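Local coordinates for peptide-binding protein (Photobacterium damsela subsp. piscicida, PDB 6SQX) that cleaves the peptidoglycan of potentially competing bacteria as a secreted NlpC/P60 endopeptidase, probably of the cysteine type, at residues 101-114 with 153-165. Sequence-based numbering, arbitrary orientation.
With EDO (1,2-ethanediol), chain H; EDO (1,2-ethanediol), chain S; EDO (1,2-ethanediol), chain U.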
ATOM      1  N   TYR A 101     -20.475   9.831   4.217  1.00 29.31           N
ATOM      2  CA  TYR A 101     -20.026  11.047   4.892  1.00 28.49           C
ATOM      3  C   TYR A 101     -21.139  12.056   5.135  1.00 30.48           C
ATOM      4  O   TYR A 101     -21.047  12.844   6.088  1.00 30.88           O
ATOM      5  CB  TYR A 101     -18.852  11.668   4.136  1.00 27.17           C
ATOM      6  CG  TYR A 101     -17.658  10.769   4.281  1.00 26.28           C
ATOM      7  CD1 TYR A 101     -17.011  10.667   5.513  1.00 26.81           C
ATOM      8  CD2 TYR A 101     -17.177   9.996   3.209  1.00 26.77           C
ATOM      9  CE1 TYR A 101     -15.923   9.828   5.681  1.00 25.46           C
ATOM     10  CE2 TYR A 101     -16.066   9.142   3.368  1.00 25.80           C
ATOM     11  CZ  TYR A 101     -15.453   9.058   4.618  1.00 24.86           C
ATOM     12  OH  TYR A 101     -14.384   8.215   4.792  1.00 26.04           O
ATOM     13  N   LYS A 102     -22.213  12.027   4.335  1.00 32.16           N
ATOM     14  CA  LYS A 102     -23.352  12.886   4.631  1.00 35.33           C
ATOM     15  C   LYS A 102     -23.950  12.540   5.988  1.00 37.56           C
ATOM     16  O   LYS A 102     -24.398  13.427   6.711  1.00 41.68           O
ATOM     17  CB  LYS A 102     -24.415  12.774   3.542  1.00 37.77           C
ATOM     18  CG  LYS A 102     -24.201  13.708   2.358  1.00 43.64           C
ATOM     19  CD  LYS A 102     -25.543  14.077   1.715  1.00 47.85           C
ATOM     20  CE  LYS A 102     -25.416  14.468   0.237  1.00 50.55           C
ATOM     21  NZ  LYS A 102     -24.560  15.661  -0.019  1.00 50.72           N
ATOM     22  N   GLU A 103     -23.902  11.265   6.362  1.00 38.73           N
ATOM     23  CA  GLU A 103     -24.516  10.732   7.569  1.00 41.53           C
ATOM     24  C   GLU A 103     -23.649  10.874   8.813  1.00 41.23           C
ATOM     25  O   GLU A 103     -24.060  10.406   9.882  1.00 41.85           O
ATOM     26  CB  GLU A 103     -24.847   9.245   7.360  1.00 46.10           C
ATOM     27  CG  GLU A 103     -25.949   8.994   6.330  1.00 50.78           C
ATOM     28  CD  GLU A 103     -26.224   7.522   6.104  1.00 54.94           C
ATOM     29  OE1 GLU A 103     -25.478   6.674   6.654  1.00 56.56           O
ATOM     30  OE2 GLU A 103     -27.185   7.215   5.363  1.00 56.76           O
ATOM     31  N   ARG A 104     -22.464  11.485   8.717  1.00 39.86           N
ATOM     32  CA  ARG A 104     -21.535  11.493   9.838  1.00 39.02           C
ATOM     33  C   ARG A 104     -21.050  12.893  10.173  1.00 38.30           C
ATOM     34  O   ARG A 104     -21.074  13.807   9.348  1.00 42.40           O
ATOM     35  CB  ARG A 104     -20.322  10.606   9.580  1.00 37.63           C
ATOM     36  CG  ARG A 104     -20.605   9.163   9.836  1.00 39.26           C
ATOM     37  CD  ARG A 104     -19.516   8.277   9.235  1.00 41.39           C
ATOM     38  NE  ARG A 104     -19.770   6.879   9.579  1.00 43.23           N
ATOM     39  CZ  ARG A 104     -20.702   6.130   8.994  1.00 45.04           C
ATOM     40  NH1 ARG A 104     -21.465   6.653   8.043  1.00 42.79           N
ATOM     41  NH2 ARG A 104     -20.872   4.862   9.362  1.00 48.06           N
ATOM     42  N   SER A 105     -20.636  13.037  11.431  0.54 34.38           N
ATOM     43  CA  SER A 105     -19.945  14.202  11.946  0.54 33.76           C
ATOM     44  C   SER A 105     -18.498  13.818  12.219  0.54 33.56           C
ATOM     45  O   SER A 105     -18.194  12.680  12.599  0.54 34.30           O
ATOM     46  CB  SER A 105     -20.562  14.673  13.263  0.54 32.72           C
ATOM     47  OG  SER A 105     -21.951  14.872  13.126  0.54 33.72           O
ATOM     48  N   GLY A 106     -17.613  14.773  12.018  1.00 31.04           N
ATOM     49  CA  GLY A 106     -16.211  14.518  12.229  1.00 29.21           C
ATOM     50  C   GLY A 106     -15.479  15.828  12.211  1.00 26.51           C
ATOM     51  O   GLY A 106     -16.069  16.890  12.434  1.00 27.22           O
ATOM     52  N   TYR A 107     -14.183  15.741  11.937  1.00 22.78           N
ATOM     53  CA  TYR A 107     -13.285  16.882  12.069  1.00 21.17           C
ATOM     54  C   TYR A 107     -12.485  17.039  10.796  1.00 21.83           C
ATOM     55  O   TYR A 107     -12.181  16.051  10.122  1.00 22.23           O
ATOM     56  CB  TYR A 107     -12.316  16.684  13.227  1.00 21.18           C
ATOM     57  CG  TYR A 107     -13.097  16.605  14.521  1.00 21.39           C
ATOM     58  CD1 TYR A 107     -13.639  15.402  14.932  1.00 22.40           C
ATOM     59  CD2 TYR A 107     -13.360  17.742  15.291  1.00 23.28           C
ATOM     60  CE1 TYR A 107     -14.409  15.307  16.063  1.00 23.80           C
ATOM     61  CE2 TYR A 107     -14.140  17.656  16.454  1.00 24.53           C
ATOM     62  CZ  TYR A 107     -14.653  16.435  16.847  1.00 24.95           C
ATOM     63  OH  TYR A 107     -15.411  16.353  18.000  1.00 30.25           O
ATOM     64  N   ASP A 108     -12.122  18.292  10.492  1.00 21.77           N
ATOM     65  CA  ASP A 108     -11.464  18.613   9.233  1.00 21.85           C
ATOM     66  C   ASP A 108      -9.936  18.591   9.359  1.00 21.01           C
ATOM     67  O   ASP A 108      -9.370  18.144  10.361  1.00 20.95           O
ATOM     68  CB  ASP A 108     -11.995  19.932   8.654  1.00 21.68           C
ATOM     69  CG  ASP A 108     -11.550  21.175   9.416  1.00 22.56           C
ATOM     70  OD1 ASP A 108     -10.632  21.107  10.281  1.00 23.10           O
ATOM     71  OD2 ASP A 108     -12.089  22.262   9.057  1.00 25.17           O
ATOM     72  N   LYS A 109      -9.255  19.110   8.328  1.00 21.40           N
ATOM     73  CA  LYS A 109      -7.796  19.027   8.241  1.00 22.06           C
ATOM     74  C   LYS A 109      -7.101  19.864   9.311  1.00 20.99           C
ATOM     75  O   LYS A 109      -5.916  19.631   9.608  1.00 23.02           O
ATOM     76  CB  LYS A 109      -7.334  19.455   6.845  1.00 25.34           C
ATOM     77  CG  LYS A 109      -7.475  20.937   6.585  1.00 27.25           C
ATOM     78  CD  LYS A 109      -7.060  21.286   5.128  1.00 34.52           C
ATOM     79  CE  LYS A 109      -6.953  22.810   4.957  1.00 40.59           C
ATOM     80  NZ  LYS A 109      -6.607  23.204   3.545  1.00 43.67           N
ATOM     81  N   ASN A 110      -7.814  20.815   9.895  1.00 21.42           N
ATOM     82  CA  ASN A 110      -7.302  21.651  10.979  1.00 22.97           C
ATOM     83  C   ASN A 110      -7.895  21.263  12.321  1.00 21.77           C
ATOM     84  O   ASN A 110      -7.787  22.027  13.283  1.00 23.17           O
ATOM     85  CB  ASN A 110      -7.567  23.129  10.688  1.00 25.99           C
ATOM     86  CG  ASN A 110      -6.772  23.634   9.484  1.00 27.75           C
ATOM     87  OD1 ASN A 110      -7.332  24.203   8.532  1.00 31.82           O
ATOM     88  ND2 ASN A 110      -5.466  23.434   9.520  1.00 28.58           N
ATOM     89  N   TYR A 111      -8.495  20.072  12.411  1.00 19.89           N
ATOM     90  CA  TYR A 111      -9.066  19.514  13.638  1.00 19.09           C
ATOM     91  C   TYR A 111     -10.307  20.272  14.098  1.00 19.57           C
ATOM     92  O   TYR A 111     -10.700  20.206  15.281  1.00 21.71           O
ATOM     93  CB  TYR A 111      -8.035  19.411  14.772  1.00 19.74           C
ATOM     94  CG  TYR A 111      -7.110  18.215  14.696  1.00 18.13           C
ATOM     95  CD1 TYR A 111      -7.201  17.272  13.664  1.00 17.63           C
ATOM     96  CD2 TYR A 111      -6.150  18.006  15.693  1.00 18.01           C
ATOM     97  CE1 TYR A 111      -6.352  16.124  13.627  1.00 17.22           C
ATOM     98  CE2 TYR A 111      -5.303  16.892  15.677  1.00 17.50           C
ATOM     99  CZ  TYR A 111      -5.388  15.937  14.640  1.00 17.48           C
ATOM    100  OH  TYR A 111      -4.548  14.833  14.635  1.00 19.55           O
ATOM    101  N   LEU A 112     -10.971  21.082  13.139  1.00 21.31           N
ATOM    102  CA  LEU A 112     -12.214  21.773  13.475  1.00 23.47           C
ATOM    103  C   LEU A 112     -13.402  20.914  13.068  1.00 24.38           C
ATOM    104  O   LEU A 112     -13.320  20.151  12.100  1.00 24.70           O
ATOM    105  CB  LEU A 112     -12.297  23.096  12.720  1.00 24.65           C
ATOM    106  CG  LEU A 112     -11.252  24.134  13.130  1.00 29.10           C
ATOM    107  CD1 LEU A 112     -11.294  25.295  12.160  1.00 33.48           C
ATOM    108  CD2 LEU A 112     -11.552  24.620  14.539  1.00 28.98           C
ATOM    109  N   PRO A 113     -14.485  20.976  13.825  1.00 26.05           N
ATOM    110  CA  PRO A 113     -15.674  20.214  13.434  1.00 27.81           C
ATOM    111  C   PRO A 113     -16.097  20.590  12.023  1.00 27.99           C
ATOM    112  O   PRO A 113     -16.076  21.763  11.634  1.00 29.00           O
ATOM    113  CB  PRO A 113     -16.733  20.652  14.452  1.00 30.87           C
ATOM    114  CG  PRO A 113     -15.996  21.296  15.569  1.00 30.67           C
ATOM    115  CD  PRO A 113     -14.691  21.799  15.030  1.00 28.13           C
ATOM    116  N   HIS A 114     -16.478  19.578  11.253  1.00 27.66           N
ATOM    117  CA  HIS A 114     -17.074  19.839   9.952  1.00 29.95           C
ATOM    118  C   HIS A 114     -18.422  20.535  10.103  1.00 34.46           C
ATOM    119  O   HIS A 114     -19.213  20.235  11.004  1.00 34.67           O
ATOM    120  CB  HIS A 114     -17.281  18.540   9.189  1.00 27.81           C
ATOM    121  CG  HIS A 114     -16.051  18.085   8.468  1.00 28.08           C
ATOM    122  ND1 HIS A 114     -15.472  18.829   7.461  1.00 28.54           N
ATOM    123  CD2 HIS A 114     -15.303  16.957   8.579  1.00 27.13           C
ATOM    124  CE1 HIS A 114     -14.411  18.195   7.000  1.00 28.34           C
ATOM    125  NE2 HIS A 114     -14.274  17.062   7.669  1.00 27.54           N
ATOM    126  N   SER A 153     -11.060   9.476  -1.463  1.00 18.93           N
ATOM    127  CA  SER A 153     -12.355   8.856  -1.733  1.00 20.13           C
ATOM    128  C   SER A 153     -13.382   9.848  -2.256  1.00 20.64           C
ATOM    129  O   SER A 153     -14.380   9.423  -2.854  1.00 20.85           O
ATOM    130  CB  SER A 153     -12.867   8.172  -0.483  1.00 21.09           C
ATOM    131  OG  SER A 153     -13.217   9.103   0.520  1.00 21.61           O
ATOM    132  N   LEU A 154     -13.209  11.140  -2.001  1.00 21.17           N
ATOM    133  CA  LEU A 154     -14.021  12.244  -2.487  1.00 22.21           C
ATOM    134  C   LEU A 154     -13.057  13.289  -3.019  1.00 21.99           C
ATOM    135  O   LEU A 154     -11.909  13.350  -2.564  1.00 21.60           O
ATOM    136  CB  LEU A 154     -14.800  12.881  -1.327  1.00 24.35           C
ATOM    137  CG  LEU A 154     -15.880  12.006  -0.692  1.00 25.47           C
ATOM    138  CD1 LEU A 154     -16.443  12.711   0.540  1.00 26.93           C
ATOM    139  CD2 LEU A 154     -16.993  11.712  -1.724  1.00 24.45           C
ATOM    140  N   PRO A 155     -13.486  14.128  -3.951  1.00 21.92           N
ATOM    141  CA  PRO A 155     -12.542  15.113  -4.548  1.00 21.51           C
ATOM    142  C   PRO A 155     -12.325  16.310  -3.637  1.00 22.11           C
ATOM    143  O   PRO A 155     -12.885  17.402  -3.827  1.00 24.11           O
ATOM    144  CB  PRO A 155     -13.236  15.503  -5.855  1.00 21.87           C
ATOM    145  CG  PRO A 155     -14.720  15.296  -5.565  1.00 23.37           C
ATOM    146  CD  PRO A 155     -14.752  14.041  -4.705  1.00 22.99           C
ATOM    147  N   THR A 156     -11.484  16.092  -2.621  1.00 21.36           N
ATOM    148  CA  THR A 156     -11.174  17.137  -1.656  1.00 21.58           C
ATOM    149  C   THR A 156      -9.868  16.785  -0.972  1.00 21.50           C
ATOM    150  O   THR A 156      -9.569  15.603  -0.753  1.00 22.08           O
ATOM    151  CB  THR A 156     -12.277  17.300  -0.583  1.00 23.00           C
ATOM    152  OG1 THR A 156     -11.955  18.373   0.329  1.00 23.88           O
ATOM    153  CG2 THR A 156     -12.470  16.014   0.208  1.00 22.46           C
ATOM    154  N   SER A 157      -9.090  17.826  -0.683  1.00 21.21           N
ATOM    155  CA  SER A 157      -7.904  17.686   0.144  0.56 22.59           C
ATOM    156  C   SER A 157      -8.222  17.817   1.624  1.00 22.48           C
ATOM    157  O   SER A 157      -7.334  17.590   2.461  1.00 24.64           O
ATOM    158  CB  SER A 157      -6.842  18.709  -0.262  0.56 26.02           C
ATOM    159  OG  SER A 157      -7.359  20.022  -0.174  0.56 27.74           O
ATOM    160  N   ASP A 158      -9.453  18.174   1.960  1.00 21.92           N
ATOM    161  CA  ASP A 158      -9.835  18.284   3.357  1.00 20.49           C
ATOM    162  C   ASP A 158      -9.984  16.884   3.923  1.00 20.97           C
ATOM    163  O   ASP A 158     -10.218  15.924   3.179  1.00 21.35           O
ATOM    164  CB  ASP A 158     -11.163  19.022   3.452  1.00 23.26           C
ATOM    165  CG  ASP A 158     -11.385  19.660   4.830  1.00 26.24           C
ATOM    166  OD1 ASP A 158     -10.487  19.534   5.704  1.00 25.06           O
ATOM    167  OD2 ASP A 158     -12.443  20.297   5.049  1.00 29.05           O
ATOM    168  N   ALA A 159      -9.761  16.764   5.234  1.00 20.22           N
ATOM    169  CA  ALA A 159      -9.747  15.481   5.925  1.00 20.07           C
ATOM    170  C   ALA A 159     -11.111  15.169   6.508  1.00 20.97           C
ATOM    171  O   ALA A 159     -11.943  16.067   6.725  1.00 22.69           O
ATOM    172  CB  ALA A 159      -8.729  15.509   7.071  1.00 20.58           C
ATOM    173  N   PHE A 160     -11.315  13.875   6.808  1.00 20.54           N
ATOM    174  CA  PHE A 160     -12.362  13.448   7.748  1.00 20.88           C
ATOM    175  C   PHE A 160     -11.670  12.635   8.833  1.00 20.54           C
ATOM    176  O   PHE A 160     -11.274  11.486   8.583  1.00 22.16           O
ATOM    177  CB  PHE A 160     -13.465  12.598   7.097  1.00 22.10           C
ATOM    178  CG  PHE A 160     -14.564  12.231   8.063  1.00 23.58           C
ATOM    179  CD1 PHE A 160     -14.446  11.131   8.903  1.00 25.94           C
ATOM    180  CD2 PHE A 160     -15.683  13.014   8.163  1.00 26.15           C
ATOM    181  CE1 PHE A 160     -15.427  10.814   9.829  1.00 29.69           C
ATOM    182  CE2 PHE A 160     -16.682  12.707   9.087  1.00 28.20           C
ATOM    183  CZ  PHE A 160     -16.548  11.600   9.917  1.00 29.47           C
ATOM    184  N   TYR A 161     -11.514  13.247  10.008  1.00 18.94           N
ATOM    185  CA  TYR A 161     -11.009  12.589  11.204  1.00 18.75           C
ATOM    186  C   TYR A 161     -12.152  12.341  12.173  1.00 20.42           C
ATOM    187  O   TYR A 161     -13.096  13.133  12.262  1.00 20.39           O
ATOM    188  CB  TYR A 161     -10.005  13.487  11.928  1.00 19.32           C
ATOM    189  CG  TYR A 161      -8.737  13.756  11.170  1.00 18.97           C
ATOM    190  CD1 TYR A 161      -7.808  12.722  10.918  1.00 19.15           C
ATOM    191  CD2 TYR A 161      -8.426  15.053  10.778  1.00 19.58           C
ATOM    192  CE1 TYR A 161      -6.626  12.974  10.231  1.00 20.12           C
ATOM    193  CE2 TYR A 161      -7.214  15.340  10.132  1.00 21.18           C
ATOM    194  CZ  TYR A 161      -6.334  14.288   9.837  1.00 21.00           C
ATOM    195  OH  TYR A 161      -5.145  14.543   9.186  1.00 23.25           O
ATOM    196  N   ASN A 162     -12.054  11.239  12.912  1.00 20.22           N
ATOM    197  CA  ASN A 162     -12.824  11.143  14.146  1.00 20.25           C
ATOM    198  C   ASN A 162     -12.124  11.984  15.229  1.00 20.03           C
ATOM    199  O   ASN A 162     -11.036  12.521  15.005  1.00 20.63           O
ATOM    200  CB  ASN A 162     -12.945   9.681  14.571  1.00 22.52           C
ATOM    201  CG  ASN A 162     -13.851   8.862  13.624  1.00 23.94           C
ATOM    202  OD1 ASN A 162     -14.935   9.324  13.220  1.00 25.39           O
ATOM    203  ND2 ASN A 162     -13.401   7.665  13.270  1.00 25.19           N
ATOM    204  N   ASN A 163     -12.755  12.125  16.392  1.00 21.20           N
ATOM    205  CA  ASN A 163     -12.196  12.916  17.482  1.00 20.34           C
ATOM    206  C   ASN A 163     -10.746  12.508  17.750  1.00 19.81           C
ATOM    207  O   ASN A 163     -10.455  11.354  18.080  1.00 21.58           O
ATOM    208  CB  ASN A 163     -13.045  12.702  18.745  1.00 21.85           C
ATOM    209  CG  ASN A 163     -12.640  13.617  19.892  1.00 24.48           C
ATOM    210  OD1 ASN A 163     -11.447  13.859  20.101  1.00 25.00           O
ATOM    211  ND2 ASN A 163     -13.608  14.124  20.632  1.00 28.65           N
ATOM    212  N   PHE A 164      -9.831  13.457  17.571  1.00 19.97           N
ATOM    213  CA  PHE A 164      -8.391  13.211  17.603  1.00 19.97           C
ATOM    214  C   PHE A 164      -7.872  12.930  19.010  1.00 20.32           C
ATOM    215  O   PHE A 164      -6.702  12.554  19.136  1.00 21.57           O
ATOM    216  CB  PHE A 164      -7.661  14.385  16.940  1.00 22.03           C
ATOM    217  CG  PHE A 164      -8.128  15.730  17.456  1.00 24.06           C
ATOM    218  CD1 PHE A 164      -7.635  16.223  18.632  1.00 25.49           C
ATOM    219  CD2 PHE A 164      -9.139  16.445  16.805  1.00 24.17           C
ATOM    220  CE1 PHE A 164      -8.066  17.449  19.143  1.00 27.22           C
ATOM    221  CE2 PHE A 164      -9.595  17.672  17.295  1.00 27.69           C
ATOM    222  CZ  PHE A 164      -9.053  18.176  18.477  1.00 28.12           C
ATOM    223  N   THR A 165      -8.705  13.049  20.058  1.00 19.84           N
ATOM    224  CA  THR A 165      -8.297  12.616  21.387  1.00 20.77           C
ATOM    225  C   THR A 165      -8.564  11.136  21.637  1.00 21.44           C
ATOM    226  O   THR A 165      -8.191  10.625  22.693  1.00 24.75           O
ATOM    227  CB  THR A 165      -8.984  13.446  22.480  1.00 22.89           C
ATOM    228  OG1 THR A 165     -10.389  13.163  22.498  1.00 24.86           O
ATOM    229  CG2 THR A 165      -8.760  14.950  22.268  1.00 23.28           C
TER
HETATM  230  C1  EDO H 506     -14.787   6.901   9.629  1.00 30.04           C
HETATM  231  O1  EDO H 506     -16.209   6.884   9.863  1.00 37.20           O
HETATM  232  C2  EDO H 506     -14.149   5.657  10.226  1.00 31.82           C
HETATM  233  O2  EDO H 506     -14.431   5.633  11.646  1.00 29.88           O
HETATM  234  C1  EDO S 517      -1.940  20.229   6.330  1.00 48.01           C
HETATM  235  O1  EDO S 517      -1.724  21.568   5.870  1.00 42.97           O
HETATM  236  C2  EDO S 517      -2.678  20.304   7.657  1.00 43.66           C
HETATM  237  O2  EDO S 517      -3.731  21.275   7.540  1.00 55.32           O
HETATM  238  C1  EDO U 519     -12.636   4.156   5.663  1.00 42.84           C
HETATM  239  O1  EDO U 519     -11.789   3.139   6.201  1.00 52.84           O
HETATM  240  C2  EDO U 519     -13.896   4.293   6.506  1.00 48.25           C
HETATM  241  O2  EDO U 519     -14.897   4.933   5.709  1.00 66.45           O
HETATM  242  O   HOH W   1     -13.337   7.221   2.585  1.00 22.46           O
HETATM  243  O   HOH W   2     -16.437  11.436  14.214  1.00 32.57           O
HETATM  244  O   HOH W   3     -13.049  22.384   6.494  1.00 33.94           O
HETATM  245  O   HOH W   4      -4.883  17.201   8.283  1.00 27.66           O
HETATM  246  O   HOH W   5      -8.521  21.468   1.896  1.00 49.63           O
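Tyr111 and Phe164 lie almost flat on each other in an offset stack, ring centroids 4.1 Å apart and planes only 3° from parallel. Phe164 CG sits between its backbone N and carbonyl carbon (chi1 49°), which turns the ring flat over the Tyr111 face; Phe164 CB also lies over that face, 3.8 Å from the Tyr111 ring centroid, a CH-pi contact. At the rim of Tyr111, CE1 points onto the face of Tyr161 in an edge-to-face pair, while Phe164 turns its own edge to the face of Tyr107. The four rings thus form one aromatic cluster.

The backbones of Tyr107 and Tyr161, two of these residues, make a single antiparallel, hydrogen-bonded bridge: Tyr107 N donates to Tyr161 O, and Tyr161 N returns a nearly straight bond to Tyr107 O (2.9 Å, 178° at the hydrogen). Further along, His114 NE2 donates to Ala159 O at 2.7 Å, with the oxygen in the imidazole plane, which, together with a stack on Trp118, helps set the rotation of the ring. Asp158 OD1 accepts from Lys109 N (2.9 Å), tying the beta turn 108-111 to the other segment; Ala159 N, from its own segment, also donates to OD1. Within that turn Asp108 OD1 takes Asn110 N and Leu112 N from opposite faces of its carboxylate, the former making an Asx turn.

Phe160 fills the other side of the bridge. Its CZ reaches Ser105 O, its CE2 lies against Gly106 CA, and Tyr101 CE1 comes over one face, 3.6 Å from Phe160 CG.

Tyr101 also meets Leu154, which packs on Met126 of helix 118-126. The contact therefore fastens the end of helix 90-102 and the loop after it to the long connection between strands 149-152 and 177-181, part of which belongs to the SH3b1-type family region.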